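Local coordinates for archaeal flagellar ATP-binding protein FlaH (Methanocaldococcus jannaschii DSM 2661, PDB 4WIA) that probably binds and hydrolyses ATP as a component of the archaellum, the archaeal flagellum, at residues R13-K18 and I225-A230; Y96-D101 and S130-N135; G107-V112 and D143-F148; K150-T153 and I158-C161. All coordinates share one frame; numbering follows the deposited sequence.

Interaction 1: R13-K18 and I225-A230; sequences RDDLDK and IAVEIA. With SO4 (sulfate ion), chain D.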
loop_
_atom_site.group_PDB
_atom_site.type_symbol
_atom_site.label_atom_id
_atom_site.label_comp_id
_atom_site.label_asym_id
_atom_site.label_seq_id
_atom_site.Cartn_x
_atom_site.Cartn_y
_atom_site.Cartn_z
ATOM N N ARG A 13 8.164 5.168 7.949
ATOM C CA ARG A 13 9.301 5.414 8.795
ATOM C C ARG A 13 9.884 6.788 8.646
ATOM O O ARG A 13 10.713 7.173 9.431
ATOM C CB ARG A 13 10.399 4.423 8.491
ATOM C CG ARG A 13 11.179 4.711 7.207
ATOM C CD ARG A 13 12.130 3.579 6.904
ATOM N NE ARG A 13 11.389 2.421 6.419
ATOM C CZ ARG A 13 11.925 1.229 6.147
ATOM N NH1 ARG A 13 13.236 1.044 6.250
ATOM N NH2 ARG A 13 11.159 0.239 5.747
ATOM N N ASP A 14 9.506 7.548 7.651
ATOM C CA ASP A 14 9.992 8.882 7.558
ATOM C C ASP A 14 8.937 9.776 6.940
ATOM O O ASP A 14 7.927 9.323 6.472
ATOM C CB ASP A 14 11.345 8.984 6.799
ATOM C CG ASP A 14 11.247 8.657 5.319
ATOM O OD1 ASP A 14 10.343 9.193 4.625
ATOM O OD2 ASP A 14 12.128 7.880 4.818
ATOM N N ASP A 15 9.191 11.063 6.963
ATOM C CA ASP A 15 8.291 12.039 6.323
ATOM C C ASP A 15 8.934 12.736 5.094
ATOM O O ASP A 15 8.626 13.863 4.778
ATOM C CB ASP A 15 7.821 13.058 7.388
ATOM C CG ASP A 15 8.942 13.968 7.887
ATOM O OD1 ASP A 15 10.112 13.794 7.555
ATOM O OD2 ASP A 15 8.644 14.963 8.528
ATOM N N LEU A 16 9.783 12.031 4.372
ATOM C CA LEU A 16 10.416 12.598 3.176
ATOM C C LEU A 16 9.381 13.059 2.145
ATOM O O LEU A 16 9.581 14.084 1.503
ATOM C CB LEU A 16 11.366 11.625 2.521
ATOM C CG LEU A 16 12.198 12.221 1.357
ATOM C CD1 LEU A 16 13.083 13.378 1.797
ATOM C CD2 LEU A 16 13.053 11.172 0.696
ATOM N N ASP A 17 8.258 12.356 2.038
ATOM C CA ASP A 17 7.166 12.774 1.173
ATOM C C ASP A 17 6.671 14.167 1.456
ATOM O O ASP A 17 6.336 14.896 0.529
ATOM C CB ASP A 17 5.970 11.809 1.251
ATOM C CG ASP A 17 5.360 11.761 2.605
ATOM O OD1 ASP A 17 6.054 11.410 3.560
ATOM O OD2 ASP A 17 4.193 12.135 2.765
ATOM N N LYS A 18 6.588 14.566 2.727
ATOM C CA LYS A 18 6.122 15.912 3.047
ATOM C C LYS A 18 7.167 16.919 2.640
ATOM O O LYS A 18 6.846 17.987 2.201
ATOM C CB LYS A 18 5.839 16.118 4.546
ATOM C CG LYS A 18 4.822 15.165 5.153
ATOM C CD LYS A 18 3.532 15.097 4.326
ATOM C CE LYS A 18 2.437 14.252 5.027
ATOM N NZ LYS A 18 2.979 12.871 5.200
ATOM N N ILE A 225 17.647 6.158 5.469
ATOM C CA ILE A 225 17.641 7.563 5.688
ATOM C C ILE A 225 16.844 7.816 6.982
ATOM O O ILE A 225 15.658 7.501 7.045
ATOM C CB ILE A 225 16.907 8.257 4.511
ATOM C CG1 ILE A 225 17.730 8.314 3.269
ATOM C CG2 ILE A 225 16.589 9.705 4.789
ATOM C CD1 ILE A 225 18.042 6.956 2.784
ATOM N N ALA A 226 17.521 8.389 7.974
ATOM C CA ALA A 226 16.874 8.979 9.143
ATOM C C ALA A 226 16.893 10.484 8.895
ATOM O O ALA A 226 17.949 11.090 8.940
ATOM C CB ALA A 226 17.634 8.640 10.389
ATOM N N VAL A 227 15.735 11.061 8.593
ATOM C CA VAL A 227 15.612 12.500 8.343
ATOM C C VAL A 227 15.534 13.251 9.654
ATOM O O VAL A 227 14.780 12.913 10.533
ATOM C CB VAL A 227 14.340 12.796 7.558
ATOM C CG1 VAL A 227 14.314 14.249 7.154
ATOM C CG2 VAL A 227 14.306 11.929 6.325
ATOM N N GLU A 228 16.378 14.242 9.821
ATOM C CA GLU A 228 16.367 15.038 11.031
ATOM C C GLU A 228 15.090 15.842 11.056
ATOM O O GLU A 228 14.749 16.452 10.072
ATOM C CB GLU A 228 17.493 16.024 10.927
ATOM C CG GLU A 228 17.800 16.766 12.185
ATOM C CD GLU A 228 19.292 16.968 12.302
ATOM O OE1 GLU A 228 19.710 18.142 12.461
ATOM O OE2 GLU A 228 20.017 15.927 12.181
ATOM N N ILE A 229 14.342 15.771 12.137
ATOM C CA ILE A 229 13.137 16.572 12.241
ATOM C C ILE A 229 13.581 18.053 12.438
ATOM O O ILE A 229 14.238 18.383 13.418
ATOM C CB ILE A 229 12.202 16.097 13.393
ATOM C CG1 ILE A 229 12.042 14.576 13.433
ATOM C CG2 ILE A 229 10.818 16.737 13.304
ATOM C CD1 ILE A 229 11.116 13.995 12.392
ATOM N N ALA A 230 13.230 18.926 11.497
ATOM C CA ALA A 230 13.744 20.304 11.478
ATOM C C ALA A 230 13.061 21.138 12.550
ATOM O O ALA A 230 13.744 21.770 13.363
ATOM C CB ALA A 230 13.594 20.940 10.081
HETATM S S SO4 D . 7.731 1.516 5.939
HETATM O O1 SO4 D . 7.169 0.656 7.003
HETATM O O2 SO4 D . 8.545 2.591 6.551
HETATM O O3 SO4 D . 8.583 0.701 5.043
HETATM O O4 SO4 D . 6.628 2.118 5.157
HETATM O O HOH W 1 14.110 6.040 5.452
#

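Interaction 2: Y96-D101 and S130-N135; sequences YPLIAD and SALIAN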
loop_
_atom_site.group_PDB
_atom_site.type_symbol
_atom_site.label_atom_id
_atom_site.label_comp_id
_atom_site.label_asym_id
_atom_site.label_seq_id
_atom_site.Cartn_x
_atom_site.Cartn_y
_atom_site.Cartn_z
ATOM N N TYR A 96 28.790 -3.722 -15.662
ATOM C CA TYR A 96 29.997 -4.526 -15.268
ATOM C C TYR A 96 31.336 -3.925 -15.624
ATOM O O TYR A 96 32.272 -3.978 -14.826
ATOM C CB TYR A 96 29.929 -5.946 -15.836
ATOM C CG TYR A 96 28.715 -6.695 -15.345
ATOM C CD1 TYR A 96 28.608 -7.054 -14.001
ATOM C CD2 TYR A 96 27.631 -6.986 -16.206
ATOM C CE1 TYR A 96 27.481 -7.703 -13.513
ATOM C CE2 TYR A 96 26.498 -7.641 -15.731
ATOM C CZ TYR A 96 26.432 -7.991 -14.379
ATOM O OH TYR A 96 25.335 -8.655 -13.889
ATOM N N PRO A 97 31.450 -3.367 -16.832
ATOM C CA PRO A 97 32.782 -2.876 -17.181
ATOM C C PRO A 97 33.257 -1.707 -16.299
ATOM O O PRO A 97 34.485 -1.530 -16.114
ATOM C CB PRO A 97 32.640 -2.441 -18.656
ATOM C CG PRO A 97 31.379 -3.064 -19.165
ATOM C CD PRO A 97 30.511 -3.358 -17.982
ATOM N N LEU A 98 32.322 -0.900 -15.793
ATOM C CA LEU A 98 32.716 0.175 -14.895
ATOM C C LEU A 98 32.899 -0.335 -13.485
ATOM O O LEU A 98 33.718 0.215 -12.766
ATOM C CB LEU A 98 31.747 1.354 -14.912
ATOM C CG LEU A 98 31.911 2.179 -16.197
ATOM C CD1 LEU A 98 30.868 3.275 -16.294
ATOM C CD2 LEU A 98 33.291 2.823 -16.326
ATOM N N ILE A 99 32.104 -1.332 -13.089
ATOM C CA ILE A 99 32.191 -1.975 -11.766
ATOM C C ILE A 99 33.529 -2.707 -11.657
ATOM O O ILE A 99 34.245 -2.554 -10.701
ATOM C CB ILE A 99 31.044 -2.996 -11.587
ATOM C CG1 ILE A 99 29.684 -2.272 -11.400
ATOM C CG2 ILE A 99 31.323 -3.911 -10.423
ATOM C CD1 ILE A 99 28.467 -3.113 -11.744
ATOM N N ALA A 100 33.859 -3.470 -12.691
ATOM C CA ALA A 100 35.131 -4.202 -12.793
ATOM C C ALA A 100 36.356 -3.307 -13.035
ATOM O O ALA A 100 37.454 -3.618 -12.563
ATOM C CB ALA A 100 35.033 -5.263 -13.884
ATOM N N ASP A 101 36.186 -2.224 -13.780
ATOM C CA ASP A 101 37.262 -1.248 -13.955
ATOM C C ASP A 101 36.738 0.177 -14.043
ATOM O O ASP A 101 36.184 0.576 -15.059
ATOM C CB ASP A 101 38.134 -1.573 -15.182
ATOM C CG ASP A 101 39.205 -0.535 -15.421
ATOM O OD1 ASP A 101 39.571 0.201 -14.493
ATOM O OD2 ASP A 101 39.683 -0.459 -16.556
ATOM N N SER A 130 27.339 10.518 -14.317
ATOM C CA SER A 130 28.636 11.171 -14.526
ATOM C C SER A 130 29.745 10.173 -14.919
ATOM O O SER A 130 30.543 10.471 -15.822
ATOM C CB SER A 130 29.059 12.053 -13.337
ATOM O OG SER A 130 29.390 11.307 -12.183
ATOM N N ALA A 131 29.779 8.985 -14.306
ATOM C CA ALA A 131 30.748 7.955 -14.717
ATOM C C ALA A 131 30.489 7.486 -16.158
ATOM O O ALA A 131 31.434 7.285 -16.934
ATOM C CB ALA A 131 30.725 6.780 -13.780
ATOM N N LEU A 132 29.223 7.343 -16.546
ATOM C CA LEU A 132 28.886 6.889 -17.906
ATOM C C LEU A 132 29.253 7.915 -18.967
ATOM O O LEU A 132 29.699 7.545 -20.055
ATOM C CB LEU A 132 27.397 6.587 -17.991
ATOM C CG LEU A 132 26.935 5.375 -17.183
ATOM C CD1 LEU A 132 25.420 5.296 -17.072
ATOM C CD2 LEU A 132 27.451 4.056 -17.757
ATOM N N ILE A 133 29.057 9.202 -18.682
ATOM C CA ILE A 133 29.499 10.240 -19.603
ATOM C C ILE A 133 31.026 10.274 -19.673
ATOM O O ILE A 133 31.607 10.185 -20.755
ATOM C CB ILE A 133 28.966 11.626 -19.210
ATOM C CG1 ILE A 133 27.432 11.583 -19.281
ATOM C CG2 ILE A 133 29.542 12.702 -20.137
ATOM C CD1 ILE A 133 26.687 12.720 -18.585
ATOM N N ALA A 134 31.671 10.385 -18.517
ATOM C CA ALA A 134 33.117 10.588 -18.449
ATOM C C ALA A 134 33.885 9.472 -19.129
ATOM O O ALA A 134 34.990 9.697 -19.579
ATOM C CB ALA A 134 33.566 10.729 -17.004
ATOM N N ASN A 135 33.308 8.274 -19.170
ATOM C CA ASN A 135 33.948 7.153 -19.802
ATOM C C ASN A 135 33.353 6.739 -21.135
ATOM O O ASN A 135 33.709 5.689 -21.669
ATOM C CB ASN A 135 33.968 5.982 -18.853
ATOM C CG ASN A 135 34.759 6.288 -17.623
ATOM O OD1 ASN A 135 35.939 6.516 -17.700
ATOM N ND2 ASN A 135 34.111 6.338 -16.489
#

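Interaction 3: G107-V112 and D143-F148; sequences GFLKKV and DDLMAF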
loop_
_atom_site.group_PDB
_atom_site.type_symbol
_atom_site.label_atom_id
_atom_site.label_comp_id
_atom_site.label_asym_id
_atom_site.label_seq_id
_atom_site.Cartn_x
_atom_site.Cartn_y
_atom_site.Cartn_z
ATOM N N GLY A 107 30.943 2.689 -25.478
ATOM C CA GLY A 107 29.728 3.412 -25.921
ATOM C C GLY A 107 28.627 3.279 -24.927
ATOM O O GLY A 107 27.559 2.689 -25.200
ATOM N N PHE A 108 28.889 3.829 -23.746
ATOM C CA PHE A 108 27.937 3.723 -22.655
ATOM C C PHE A 108 26.673 4.473 -22.963
ATOM O O PHE A 108 25.577 3.964 -22.767
ATOM C CB PHE A 108 28.573 4.240 -21.377
ATOM C CG PHE A 108 29.660 3.343 -20.862
ATOM C CD1 PHE A 108 29.368 2.023 -20.541
ATOM C CD2 PHE A 108 30.983 3.792 -20.755
ATOM C CE1 PHE A 108 30.347 1.170 -20.073
ATOM C CE2 PHE A 108 31.968 2.936 -20.282
ATOM C CZ PHE A 108 31.639 1.623 -19.916
ATOM N N LEU A 109 26.828 5.672 -23.491
ATOM C CA LEU A 109 25.686 6.536 -23.752
ATOM C C LEU A 109 24.745 6.024 -24.832
ATOM O O LEU A 109 23.534 6.206 -24.764
ATOM C CB LEU A 109 26.193 7.958 -24.068
ATOM C CG LEU A 109 26.979 8.604 -22.898
ATOM C CD1 LEU A 109 27.206 10.080 -23.176
ATOM C CD2 LEU A 109 26.341 8.439 -21.519
ATOM N N LYS A 110 25.311 5.398 -25.845
ATOM C CA LYS A 110 24.523 4.730 -26.870
ATOM C C LYS A 110 23.680 3.602 -26.260
ATOM O O LYS A 110 22.492 3.528 -26.518
ATOM C CB LYS A 110 25.474 4.206 -27.931
ATOM C CG LYS A 110 24.795 3.407 -29.031
ATOM C CD LYS A 110 25.795 2.910 -30.048
ATOM C CE LYS A 110 25.150 1.868 -30.934
ATOM N NZ LYS A 110 25.972 1.600 -32.134
ATOM N N LYS A 111 24.294 2.762 -25.421
ATOM C CA LYS A 111 23.560 1.704 -24.679
ATOM C C LYS A 111 22.419 2.255 -23.818
ATOM O O LYS A 111 21.302 1.731 -23.796
ATOM C CB LYS A 111 24.512 0.923 -23.763
ATOM C CG LYS A 111 25.361 -0.128 -24.466
ATOM C CD LYS A 111 24.930 -1.578 -24.144
ATOM C CE LYS A 111 25.936 -2.651 -24.550
ATOM N NZ LYS A 111 25.821 -3.212 -25.933
ATOM N N VAL A 112 22.728 3.312 -23.090
ATOM C CA VAL A 112 21.738 3.988 -22.286
ATOM C C VAL A 112 20.540 4.448 -23.121
ATOM O O VAL A 112 19.395 4.329 -22.687
ATOM C CB VAL A 112 22.379 5.214 -21.570
ATOM C CG1 VAL A 112 21.325 6.218 -21.099
ATOM C CG2 VAL A 112 23.243 4.729 -20.427
ATOM N N ASP A 143 24.288 17.250 -24.584
ATOM C CA ASP A 143 23.063 17.853 -25.108
ATOM C C ASP A 143 22.150 16.784 -25.718
ATOM O O ASP A 143 20.924 16.871 -25.618
ATOM C CB ASP A 143 23.417 18.901 -26.172
ATOM C CG ASP A 143 24.206 20.050 -25.605
ATOM O OD1 ASP A 143 23.761 20.668 -24.614
ATOM O OD2 ASP A 143 25.282 20.350 -26.141
ATOM N N ASP A 144 22.773 15.804 -26.389
ATOM C CA ASP A 144 22.029 14.701 -27.026
ATOM C C ASP A 144 21.411 13.838 -25.961
ATOM O O ASP A 144 20.271 13.405 -26.068
ATOM C CB ASP A 144 22.937 13.799 -27.860
ATOM C CG ASP A 144 23.607 14.527 -29.036
ATOM O OD1 ASP A 144 22.983 15.382 -29.693
ATOM O OD2 ASP A 144 24.772 14.202 -29.311
ATOM N N LEU A 145 22.200 13.537 -24.951
ATOM C CA LEU A 145 21.705 12.713 -23.880
ATOM C C LEU A 145 20.557 13.405 -23.155
ATOM O O LEU A 145 19.530 12.782 -22.865
ATOM C CB LEU A 145 22.825 12.402 -22.897
ATOM C CG LEU A 145 22.439 11.493 -21.737
ATOM C CD1 LEU A 145 22.164 10.072 -22.217
ATOM C CD2 LEU A 145 23.550 11.554 -20.708
HETATM N N MSE A 146 20.738 14.702 -22.894
HETATM C CA MSE A 146 19.700 15.497 -22.205
HETATM C C MSE A 146 18.445 15.523 -23.030
HETATM O O MSE A 146 17.357 15.362 -22.527
HETATM C CB MSE A 146 20.146 16.928 -21.855
HETATM C CG MSE A 146 21.273 16.999 -20.815
HETATM SE SE MSE A 146 21.006 16.071 -19.101
HETATM C CE MSE A 146 19.157 15.508 -19.482
ATOM N N ALA A 147 18.594 15.736 -24.317
ATOM C CA ALA A 147 17.441 15.779 -25.226
ATOM C C ALA A 147 16.701 14.456 -25.208
ATOM O O ALA A 147 15.482 14.431 -25.256
ATOM C CB ALA A 147 17.902 16.127 -26.646
ATOM N N PHE A 148 17.448 13.364 -25.140
ATOM C CA PHE A 148 16.847 12.061 -25.075
ATOM C C PHE A 148 16.062 11.863 -23.776
ATOM O O PHE A 148 14.924 11.377 -23.773
ATOM C CB PHE A 148 17.939 10.995 -25.190
ATOM C CG PHE A 148 17.452 9.630 -24.796
ATOM C CD1 PHE A 148 16.678 8.891 -25.675
ATOM C CD2 PHE A 148 17.638 9.162 -23.509
ATOM C CE1 PHE A 148 16.178 7.671 -25.326
ATOM C CE2 PHE A 148 17.144 7.917 -23.137
ATOM C CZ PHE A 148 16.407 7.162 -24.054
#

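Interaction 4: K150-T153 and I158-C161; sequences KRIT and IIIC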
loop_
_atom_site.group_PDB
_atom_site.type_symbol
_atom_site.label_atom_id
_atom_site.label_comp_id
_atom_site.label_asym_id
_atom_site.label_seq_id
_atom_site.Cartn_x
_atom_site.Cartn_y
_atom_site.Cartn_z
ATOM N N LYS A 150 14.783 14.192 -21.895
ATOM C CA LYS A 150 13.592 15.057 -22.038
ATOM C C LYS A 150 12.433 14.416 -22.827
ATOM O O LYS A 150 11.269 14.623 -22.529
ATOM C CB LYS A 150 13.976 16.415 -22.669
ATOM C CG LYS A 150 14.693 17.326 -21.686
ATOM C CD LYS A 150 14.006 17.434 -20.326
ATOM C CE LYS A 150 14.901 18.315 -19.453
ATOM N NZ LYS A 150 14.257 19.174 -18.456
ATOM N N ARG A 151 12.800 13.636 -23.819
ATOM C CA ARG A 151 11.892 12.888 -24.653
ATOM C C ARG A 151 11.226 11.797 -23.811
ATOM O O ARG A 151 10.010 11.637 -23.834
ATOM C CB ARG A 151 12.745 12.294 -25.806
ATOM C CG ARG A 151 12.265 12.515 -27.207
ATOM C CD ARG A 151 13.420 12.937 -28.158
ATOM N NE ARG A 151 14.471 11.907 -28.322
ATOM C CZ ARG A 151 15.765 12.125 -28.616
ATOM N NH1 ARG A 151 16.603 11.086 -28.694
ATOM N NH2 ARG A 151 16.235 13.363 -28.820
ATOM N N ILE A 152 11.991 11.122 -22.972
ATOM C CA ILE A 152 11.400 10.109 -22.088
ATOM C C ILE A 152 10.542 10.726 -20.949
ATOM O O ILE A 152 9.438 10.229 -20.655
ATOM C CB ILE A 152 12.481 9.219 -21.493
ATOM C CG1 ILE A 152 13.286 8.529 -22.577
ATOM C CG2 ILE A 152 11.889 8.224 -20.525
ATOM C CD1 ILE A 152 12.560 7.445 -23.332
ATOM N N THR A 153 11.019 11.781 -20.309
ATOM C CA THR A 153 10.217 12.424 -19.233
ATOM C C THR A 153 8.971 13.051 -19.782
ATOM O O THR A 153 7.960 13.130 -19.092
ATOM C CB THR A 153 11.002 13.454 -18.393
ATOM O OG1 THR A 153 11.609 14.452 -19.221
ATOM C CG2 THR A 153 12.093 12.763 -17.640
ATOM N N ILE A 158 9.815 9.262 -14.906
ATOM C CA ILE A 158 10.702 9.990 -14.065
ATOM C C ILE A 158 12.109 9.468 -14.236
ATOM O O ILE A 158 12.294 8.291 -14.211
ATOM C CB ILE A 158 10.278 9.824 -12.587
ATOM C CG1 ILE A 158 8.976 10.579 -12.371
ATOM C CG2 ILE A 158 11.360 10.360 -11.656
ATOM C CD1 ILE A 158 8.188 10.148 -11.146
ATOM N N ILE A 159 13.082 10.366 -14.378
ATOM C CA ILE A 159 14.472 9.967 -14.450
ATOM C C ILE A 159 15.307 10.610 -13.361
ATOM O O ILE A 159 15.165 11.777 -13.071
ATOM C CB ILE A 159 15.069 10.276 -15.844
ATOM C CG1 ILE A 159 14.416 9.362 -16.855
ATOM C CG2 ILE A 159 16.571 10.049 -15.874
ATOM C CD1 ILE A 159 14.778 9.651 -18.286
ATOM N N ILE A 160 16.210 9.832 -12.778
ATOM C CA ILE A 160 16.993 10.308 -11.692
ATOM C C ILE A 160 18.432 9.926 -11.975
ATOM O O ILE A 160 18.692 8.757 -12.118
ATOM C CB ILE A 160 16.525 9.614 -10.347
ATOM C CG1 ILE A 160 15.038 9.839 -10.109
ATOM C CG2 ILE A 160 17.316 10.156 -9.185
ATOM C CD1 ILE A 160 14.447 9.144 -8.871
ATOM N N CYS A 161 19.360 10.893 -11.968
ATOM C CA CYS A 161 20.777 10.610 -12.125
ATOM C C CYS A 161 21.600 11.173 -10.989
ATOM O O CYS A 161 21.317 12.240 -10.453
ATOM C CB CYS A 161 21.325 11.250 -13.378
ATOM S SG CYS A 161 20.467 10.933 -14.933
#

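Interaction 1: R13-K18 and I225-A230
Asp-14 and Asp-15 lie against Val-227, which ends 224-227, an outermost strand of the chain's central sheet in this KaiC-type P-loop ATPase fold; Asp-14 also closes an Asx turn leading into helix 16-19. The apolar part of the contact is small, Asp-14 CB meeting Val-227 CG2 at 4.2 Å; Val-227 CG1 lies beside Asp-15 OD1, which forms a salt bridge with Arg-19. With CG between its backbone N and carbonyl carbon (chi1 68°), the Asp-14 carboxylate folds back over its own chain and its two oxygens take separate tasks. OD1 accepts from Leu-16 N at 2.9 Å in a nearly straight bond (163°), although the N-H arrives from above the carboxylate plane. One water joins two acceptors, donating 2.8 Å to Asp-14 OD2 and 2.7 Å to Ile-225 O. Arg-46 of helix 40-53 forms a salt bridge with the same OD2, while Ile-225 packs on Val-42, by similarity part of the ATP site.

Beside this, Arg-13 meets a sulfate, probably from the crystallisation liquor, in the plane of its guanidinium, at the edge; Ser-12 N and Lys-84 and Arg-55 of the second subunit also bond the ion. A bend at chi3 (74°) brings NE and NH2 round to the anion, while NH1 donates to Ile-223 O and Asn-78 O. A leucine in place of Arg-13 would probably leave the anion with fewer donors and those two carbonyls without their NH1 mate. Sulfate O2 is gripped twice, by Arg-13 N and, at 2.9 Å, by Arg-13 NE.

Interaction 2: Y96-D101 and S130-N135
Leu-98 reaches from helix 96-100 to the last turn of helix 129-134 and divides its two methyls between Leu-132 and Asn-135. CD1 lies 3.8 Å from Leu-132 CD2 and 4.3 Å from Ala-131 CB; CD2 lies 3.6 Å from Asn-135 ND2. The Leu-98 CG stands anti to the carbonyl carbon (chi1 -75°), which carries the fork out from the helix with one prong for each partner, and the side chain crosses both partners obliquely.

In this P-loop ATPase of the KaiC family the contact joins two helices that each follow a strand of the parallel part of the sheet, 90-94 and 123-127. Ala-131 is about 6 Å between side chains from Gln-64, which by similarity binds ATP.

The amide of Asn-135 is fixed by its own helix end: ND2 donates to Ala-131 O at 2.9 Å, with a bent angle of 133°, while Asn-135 N reaches that oxygen from the opposite face of its plane. Were Asn-135 an alanine, the ND2 bond would go and a gap would probably open beside Leu-98 CD2.

Interaction 3: G107-V112 and D143-F148
A pair of nearly parallel helices on the flank of the P-loop ATPase core, 108-114 and 142-153, meets here through Leu-109 and Val-112 on one side and Leu-145 and Phe-148 on the other. The axes of the two short segments run 13° apart in direction and come no closer than 11.1 Å, so side chains make most of the contact, with one backbone carbonyl, Val-112 O, also taking part. Leu-109 and Leu-145 are level with each other, their CA atoms being 7.3 Å apart.

Leu-145 is the central residue, each of its two methyls taking a different partner. CG stands anti to the backbone N (chi1 -178°), which sends the fork toward the other helix: CD1 meets Val-112 CG1 at 4.1 Å, and CD2 meets Leu-109 CD2 at 4.3 Å. Val-112 presents its CG1 branch, and the side chains of Val-112 and Leu-145 cross at about a right angle. One turn further along, Phe-148 brings its CE2 atom to 4.3 Å from Val-112 O. That carbonyl oxygen accepts a hydrogen bond from Tyr-119 OH, and the ring of Tyr-119 meets that of Phe-148 edge-to-face, so the same tyrosine touches both helices.

Helix 129-134 contributes a third wall, where Ile-133 packs on both Leu-109 and Leu-145 and Leu-132 on Val-112. Helix 142-153 continues the layer to helix 170-179, with Asp-143 against Ile-175 and the selenomethionine Met-146 against Ser-179.

Interaction 4: K150-T153 and I158-C161
Ile-159 points from strand 158-163 at the last turn of helix 142-153, where its extended arm lies across Ile-152 and Thr-153, about at a right angle to each. The arm is straight: CG1 stands anti to the carbonyl carbon (chi1 -68°) and CD1 continues the extended chain (chi2 173°), which delivers the terminal methyl to the helix. CD1 touches Ile-152 at its CB branch point, 4.0 Å away, and at CG2, 3.9 Å away. The longer CG1 branch of Ile-152 leads off elsewhere, so Ile-152 offers Ile-159 its CB and CG2.

Thr-153 comes at the arm from another side, its CG2 lying 4.2 Å from Ile-159 CD1 and 4.2 Å from Ile-159 CG1. Its OG1 is bonded to Phe-149 O one turn back in the same helix, which is consistent with the rotamer that leaves CG2 facing Ile-159.

Helix 142-153 belongs to the beta-alpha-beta crossover from strand 123-127 to its parallel neighbour 158-163, and the contact sits where the chain turns from helix to strand. Phe-149 and Phe-126 add aromatic cover to Ile-159, and Leu-29 of the next strand meets it too.

Only carbon atoms meet between these side chains, and the one hydroxyl among them is bonded to the helix backbone, which implies that shape and burial, with no directional bond, hold helix and strand together here.

Overall arrangement
Interactions 2 and 3 form one block, their centres about 14 Å apart: Phe-108 of 107-112 lies against Leu-98, with its CZ 3.8 Å from Leu-98 CG, and Phe-108 CD2 is 3.4 Å from Asn-135 O. The segments of these two contacts alternate along the chain. Interaction 4 extends the block to the sheet through helix 142-153, which it shares with interaction 3, at about 12 Å between centres. Interaction 1 stands apart at the far edge of that sheet, about 32 Å between centres from interaction 2 and about 25 Å from interaction 4. Interaction 1 packs on Val-42 and interaction 2 lies about 6 Å between side chains from Gln-64, both ATP-site residues by similarity; interactions 3 and 4 lie away from that site.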